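Local coordinates for Mlr7391 protein (Mesorhizobium loti, PDB 3HK4) that is of unknown function but, with a SnoaL-like domain of the NTF2-like fold, may act as a polyketide cyclase, at residues I25-D28 with F29-L33; Q74-Q77 with E78-V82. All coordinates share one frame; numbering follows the deposited sequence.

Contact 1: residues I25-D28 with F29-L33; sequences IAKD and FTELL
T30 grips the carbonyl oxygen of A26 twice, on the side of helix 22-34 that faces the sheet. The oxygen O of A26 takes the helical bond from T30 N at 3.0 Å and a second, shorter one from the hydroxyl T30 OG1 at 2.6 Å, and the two donors arrive from opposite faces of the carbonyl plane. With OG1 beside its own backbone N (chi1 -57°), T30 turns the hydroxyl back along the helix, while the methyl CG2 lies anti to that N. On the solvent side, K27 runs out nearly extended and bends at its last torsion, where NZ forms a salt bridge with E31 OE2; the modelled separation is too short to be trusted. A water modelled beside them probably links K27 NZ to E31 OE1, the latter bond weak. D28 crosses L32 at a slant, OD1 lying 4.1 Å from L32 CD1, but its OD2 is held by K44 and Y45 of helix 38-45. The F29 ring meets Y122 edge-to-face and also F97. The helix is thus amphipathic: K27 and E31 lie outside, their pairing only roughly defined, and T30, buried against V87, P90 and L99, has its hydroxyl satisfied within the helix.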
loop_
_atom_site.group_PDB
_atom_site.type_symbol
_atom_site.label_atom_id
_atom_site.label_comp_id
_atom_site.label_asym_id
_atom_site.label_seq_id
_atom_site.Cartn_x
_atom_site.Cartn_y
_atom_site.Cartn_z
ATOM N N ILE A 25 1.414 -27.199 6.378
ATOM C CA ILE A 25 1.057 -25.841 6.030
ATOM C C ILE A 25 2.220 -25.165 5.346
ATOM O O ILE A 25 2.080 -24.576 4.280
ATOM C CB ILE A 25 0.708 -25.042 7.293
ATOM C CG1 ILE A 25 -0.580 -25.535 7.888
ATOM C CG2 ILE A 25 0.596 -23.539 7.005
ATOM C CD1 ILE A 25 -0.887 -24.891 9.230
ATOM N N ALA A 26 3.397 -25.279 5.937
ATOM C CA ALA A 26 4.574 -24.663 5.380
ATOM C C ALA A 26 4.873 -25.134 3.973
ATOM O O ALA A 26 5.231 -24.319 3.119
ATOM C CB ALA A 26 5.797 -24.944 6.287
ATOM N N LYS A 27 4.780 -26.444 3.753
ATOM C CA LYS A 27 5.031 -27.041 2.456
ATOM C C LYS A 27 3.994 -26.618 1.445
ATOM O O LYS A 27 4.319 -26.253 0.321
ATOM C CB LYS A 27 5.056 -28.547 2.588
ATOM C CG LYS A 27 5.294 -29.310 1.289
ATOM C CD LYS A 27 5.103 -30.828 1.497
ATOM C CE LYS A 27 5.455 -31.647 0.220
ATOM N NZ LYS A 27 4.601 -31.375 -0.971
ATOM N N ASP A 28 2.740 -26.611 1.829
ATOM C CA ASP A 28 1.693 -26.227 0.873
ATOM C C ASP A 28 1.878 -24.759 0.477
ATOM O O ASP A 28 1.920 -24.431 -0.696
ATOM C CB ASP A 28 0.325 -26.480 1.491
ATOM C CG ASP A 28 -0.808 -26.268 0.536
ATOM O OD1 ASP A 28 -0.652 -26.557 -0.658
ATOM O OD2 ASP A 28 -1.878 -25.818 0.995
ATOM N N PHE A 29 1.978 -23.888 1.469
ATOM C CA PHE A 29 2.143 -22.432 1.261
ATOM C C PHE A 29 3.338 -22.146 0.373
ATOM O O PHE A 29 3.243 -21.357 -0.552
ATOM C CB PHE A 29 2.282 -21.782 2.641
ATOM C CG PHE A 29 2.419 -20.299 2.630
ATOM C CD1 PHE A 29 1.328 -19.503 2.656
ATOM C CD2 PHE A 29 3.668 -19.709 2.687
ATOM C CE1 PHE A 29 1.483 -18.101 2.675
ATOM C CE2 PHE A 29 3.826 -18.333 2.694
ATOM C CZ PHE A 29 2.713 -17.541 2.706
ATOM N N THR A 30 4.444 -22.828 0.628
ATOM C CA THR A 30 5.677 -22.630 -0.166
ATOM C C THR A 30 5.472 -23.057 -1.605
ATOM O O THR A 30 5.884 -22.357 -2.521
ATOM C CB THR A 30 6.866 -23.379 0.470
ATOM O OG1 THR A 30 7.003 -22.897 1.810
ATOM C CG2 THR A 30 8.175 -23.137 -0.334
ATOM N N GLU A 31 4.843 -24.200 -1.805
ATOM C CA GLU A 31 4.603 -24.689 -3.146
ATOM C C GLU A 31 3.708 -23.723 -3.907
ATOM O O GLU A 31 3.913 -23.451 -5.080
ATOM C CB GLU A 31 4.002 -26.104 -3.094
ATOM C CG GLU A 31 5.021 -27.172 -2.674
ATOM C CD GLU A 31 4.413 -28.580 -2.472
ATOM O OE1 GLU A 31 3.202 -28.790 -2.743
ATOM O OE2 GLU A 31 5.162 -29.482 -2.022
ATOM N N LEU A 32 2.674 -23.222 -3.239
ATOM C CA LEU A 32 1.817 -22.251 -3.850
ATOM C C LEU A 32 2.578 -20.990 -4.250
ATOM O O LEU A 32 2.421 -20.477 -5.392
ATOM C CB LEU A 32 0.608 -21.949 -2.912
ATOM C CG LEU A 32 -0.452 -23.013 -2.799
ATOM C CD1 LEU A 32 -1.433 -22.695 -1.599
ATOM C CD2 LEU A 32 -1.226 -23.134 -4.076
ATOM N N LEU A 33 3.445 -20.498 -3.382
ATOM C CA LEU A 33 4.256 -19.300 -3.760
ATOM C C LEU A 33 5.167 -19.620 -4.929
ATOM O O LEU A 33 5.224 -18.825 -5.902
ATOM C CB LEU A 33 5.093 -18.746 -2.613
ATOM C CG LEU A 33 4.355 -18.251 -1.356
ATOM C CD1 LEU A 33 5.349 -17.519 -0.421
ATOM C CD2 LEU A 33 3.152 -17.411 -1.641
HETATM O O HOH W 1 2.196 -30.173 0.155
#

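Contact 2: residues Q74-Q77 with E78-V82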
loop_
_atom_site.group_PDB
_atom_site.type_symbol
_atom_site.label_atom_id
_atom_site.label_comp_id
_atom_site.label_asym_id
_atom_site.label_seq_id
_atom_site.Cartn_x
_atom_site.Cartn_y
_atom_site.Cartn_z
ATOM N N GLN A 74 -1.719 -6.297 -4.081
ATOM C CA GLN A 74 -2.088 -5.836 -5.424
ATOM C C GLN A 74 -1.360 -4.555 -5.785
ATOM O O GLN A 74 -0.940 -4.328 -6.942
ATOM C CB GLN A 74 -3.593 -5.596 -5.485
ATOM C CG GLN A 74 -4.121 -5.259 -6.905
ATOM C CD GLN A 74 -3.811 -6.319 -7.932
ATOM O OE1 GLN A 74 -3.842 -7.503 -7.627
ATOM N NE2 GLN A 74 -3.487 -5.896 -9.159
ATOM N N TRP A 75 -1.240 -3.676 -4.811
ATOM C CA TRP A 75 -0.489 -2.411 -5.046
ATOM C C TRP A 75 0.926 -2.741 -5.511
ATOM O O TRP A 75 1.426 -2.188 -6.510
ATOM C CB TRP A 75 -0.442 -1.507 -3.794
ATOM C CG TRP A 75 0.376 -0.286 -4.018
ATOM C CD1 TRP A 75 -0.065 0.912 -4.484
ATOM C CD2 TRP A 75 1.817 -0.162 -3.905
ATOM N NE1 TRP A 75 0.979 1.779 -4.619
ATOM C CE2 TRP A 75 2.148 1.151 -4.303
ATOM C CE3 TRP A 75 2.833 -1.024 -3.517
ATOM C CZ2 TRP A 75 3.450 1.629 -4.313
ATOM C CZ3 TRP A 75 4.162 -0.554 -3.545
ATOM C CH2 TRP A 75 4.449 0.772 -3.931
ATOM N N TRP A 76 1.580 -3.605 -4.762
ATOM C CA TRP A 76 2.945 -3.983 -5.082
ATOM C C TRP A 76 3.079 -4.547 -6.520
ATOM O O TRP A 76 3.978 -4.161 -7.292
ATOM C CB TRP A 76 3.436 -5.009 -4.076
ATOM C CG TRP A 76 4.905 -5.164 -4.139
ATOM C CD1 TRP A 76 5.830 -4.449 -3.450
ATOM C CD2 TRP A 76 5.632 -6.070 -4.971
ATOM N NE1 TRP A 76 7.121 -4.833 -3.826
ATOM C CE2 TRP A 76 7.015 -5.847 -4.738
ATOM C CE3 TRP A 76 5.257 -7.046 -5.888
ATOM C CZ2 TRP A 76 7.994 -6.582 -5.359
ATOM C CZ3 TRP A 76 6.245 -7.749 -6.537
ATOM C CH2 TRP A 76 7.588 -7.557 -6.236
ATOM N N GLN A 77 2.172 -5.443 -6.868
ATOM C CA GLN A 77 2.185 -6.069 -8.198
ATOM C C GLN A 77 2.043 -5.052 -9.306
ATOM O O GLN A 77 2.667 -5.154 -10.358
ATOM C CB GLN A 77 1.029 -7.104 -8.270
ATOM C CG GLN A 77 1.282 -8.359 -7.438
ATOM C CD GLN A 77 2.516 -9.195 -7.928
ATOM O OE1 GLN A 77 2.810 -9.265 -9.139
ATOM N NE2 GLN A 77 3.229 -9.825 -6.973
ATOM N N GLU A 78 1.176 -4.067 -9.091
ATOM C CA GLU A 78 0.957 -2.992 -10.086
ATOM C C GLU A 78 2.106 -2.025 -10.253
ATOM O O GLU A 78 2.107 -1.285 -11.217
ATOM C CB GLU A 78 -0.222 -2.135 -9.664
ATOM C CG GLU A 78 -1.552 -2.876 -9.580
ATOM C CD GLU A 78 -2.490 -2.633 -10.746
ATOM O OE1 GLU A 78 -2.121 -1.903 -11.706
ATOM O OE2 GLU A 78 -3.630 -3.153 -10.663
ATOM N N ASN A 79 3.026 -2.001 -9.289
ATOM C CA ASN A 79 4.138 -1.094 -9.267
ATOM C C ASN A 79 5.486 -1.769 -9.481
ATOM O O ASN A 79 6.509 -1.098 -9.378
ATOM C CB ASN A 79 4.183 -0.320 -7.951
ATOM C CG ASN A 79 3.153 0.765 -7.895
ATOM O OD1 ASN A 79 3.428 1.903 -8.297
ATOM N ND2 ASN A 79 1.952 0.412 -7.524
ATOM N N HIS A 80 5.492 -3.071 -9.768
ATOM C CA HIS A 80 6.744 -3.778 -10.041
ATOM C C HIS A 80 6.550 -4.817 -11.122
ATOM O O HIS A 80 5.465 -5.410 -11.234
ATOM C CB HIS A 80 7.225 -4.496 -8.789
ATOM C CG HIS A 80 7.460 -3.597 -7.627
ATOM N ND1 HIS A 80 6.435 -3.170 -6.803
ATOM C CD2 HIS A 80 8.591 -3.037 -7.149
ATOM C CE1 HIS A 80 6.926 -2.352 -5.892
ATOM N NE2 HIS A 80 8.233 -2.268 -6.065
ATOM N N GLU A 81 7.583 -5.005 -11.939
ATOM C CA GLU A 81 7.661 -6.117 -12.897
ATOM C C GLU A 81 8.633 -7.136 -12.261
ATOM O O GLU A 81 9.789 -6.798 -11.957
ATOM C CB GLU A 81 8.212 -5.674 -14.252
ATOM C CG GLU A 81 8.076 -6.805 -15.266
ATOM C CD GLU A 81 8.622 -6.462 -16.612
ATOM O OE1 GLU A 81 8.923 -5.247 -16.851
ATOM O OE2 GLU A 81 8.768 -7.424 -17.419
ATOM N N VAL A 82 8.172 -8.372 -12.103
ATOM C CA VAL A 82 8.989 -9.404 -11.510
ATOM C C VAL A 82 9.641 -10.129 -12.676
ATOM O O VAL A 82 8.961 -10.485 -13.625
ATOM C CB VAL A 82 8.159 -10.371 -10.641
ATOM C CG1 VAL A 82 7.377 -11.331 -11.496
ATOM C CG2 VAL A 82 9.079 -11.125 -9.661
#
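Q74 reaches E78 one helical turn on through both backbone and side chain. E78 N bonds to Q74 O at 3.0 Å, while Q74 NE2, its chain bent at chi2, donates to E78 OE2 at 3.1 Å. That donor comes to the anti side of the carboxylate and 29° out of its plane, with amide and carboxylate steeply turned against each other. W75 carries the amide of N79 over one face of its indole: the two planes are 21° apart, with ND2 near CE2 and CB above the six-membered ring in a CH-pi contact. The same ND2 donates almost straight to W75 O at 2.8 Å, within its own amide plane, which fixes the rotation of the amide. The other ends of this pair leave the chain, W75 NE1 to S63 and N79 OD1 to the backbone of H64, both of the second subunit. This is the junction between helix 66-78 and strand 80-93, the edge strand within this chain of the curved sheet of the NTF2-like fold. W76 then stacks on H80, offset, its five-membered ring 3.7 Å from the imidazole between centroids and the planes 13° apart; H80 CB sits over the six-membered ring. H80 ND1 also donates in its ring plane to W76 O at 2.7 Å, an oxygen that accepts N79 N from above the carbonyl plane as well. Replacing W76 by an alanine would probably leave the H80 imidazole without its stacking partner, held by the ND1 bond but freer to tilt, and open a gap against F103 and V105. H80 itself lies against V105 and P107 of strand 96-107.

Contact 1 belongs to the first helix of the chain, 22-34, and contact 2 to the junction of helix 66-78 with strand 80-93. Their centres are 21 Å apart and their nearest atoms about 9 Å, so the two do not touch. They are joined through the sheet: A26 and T30 pack on P90 farther along the very strand that includes H80, and strand 96-107 receives L33 at F101 and W76 at F103. Contact 2 also borders the second subunit, whereas no other chain of the assembly touches contact 1. In NTF2-like proteins a pocket usually lies between the helices and the curved sheet.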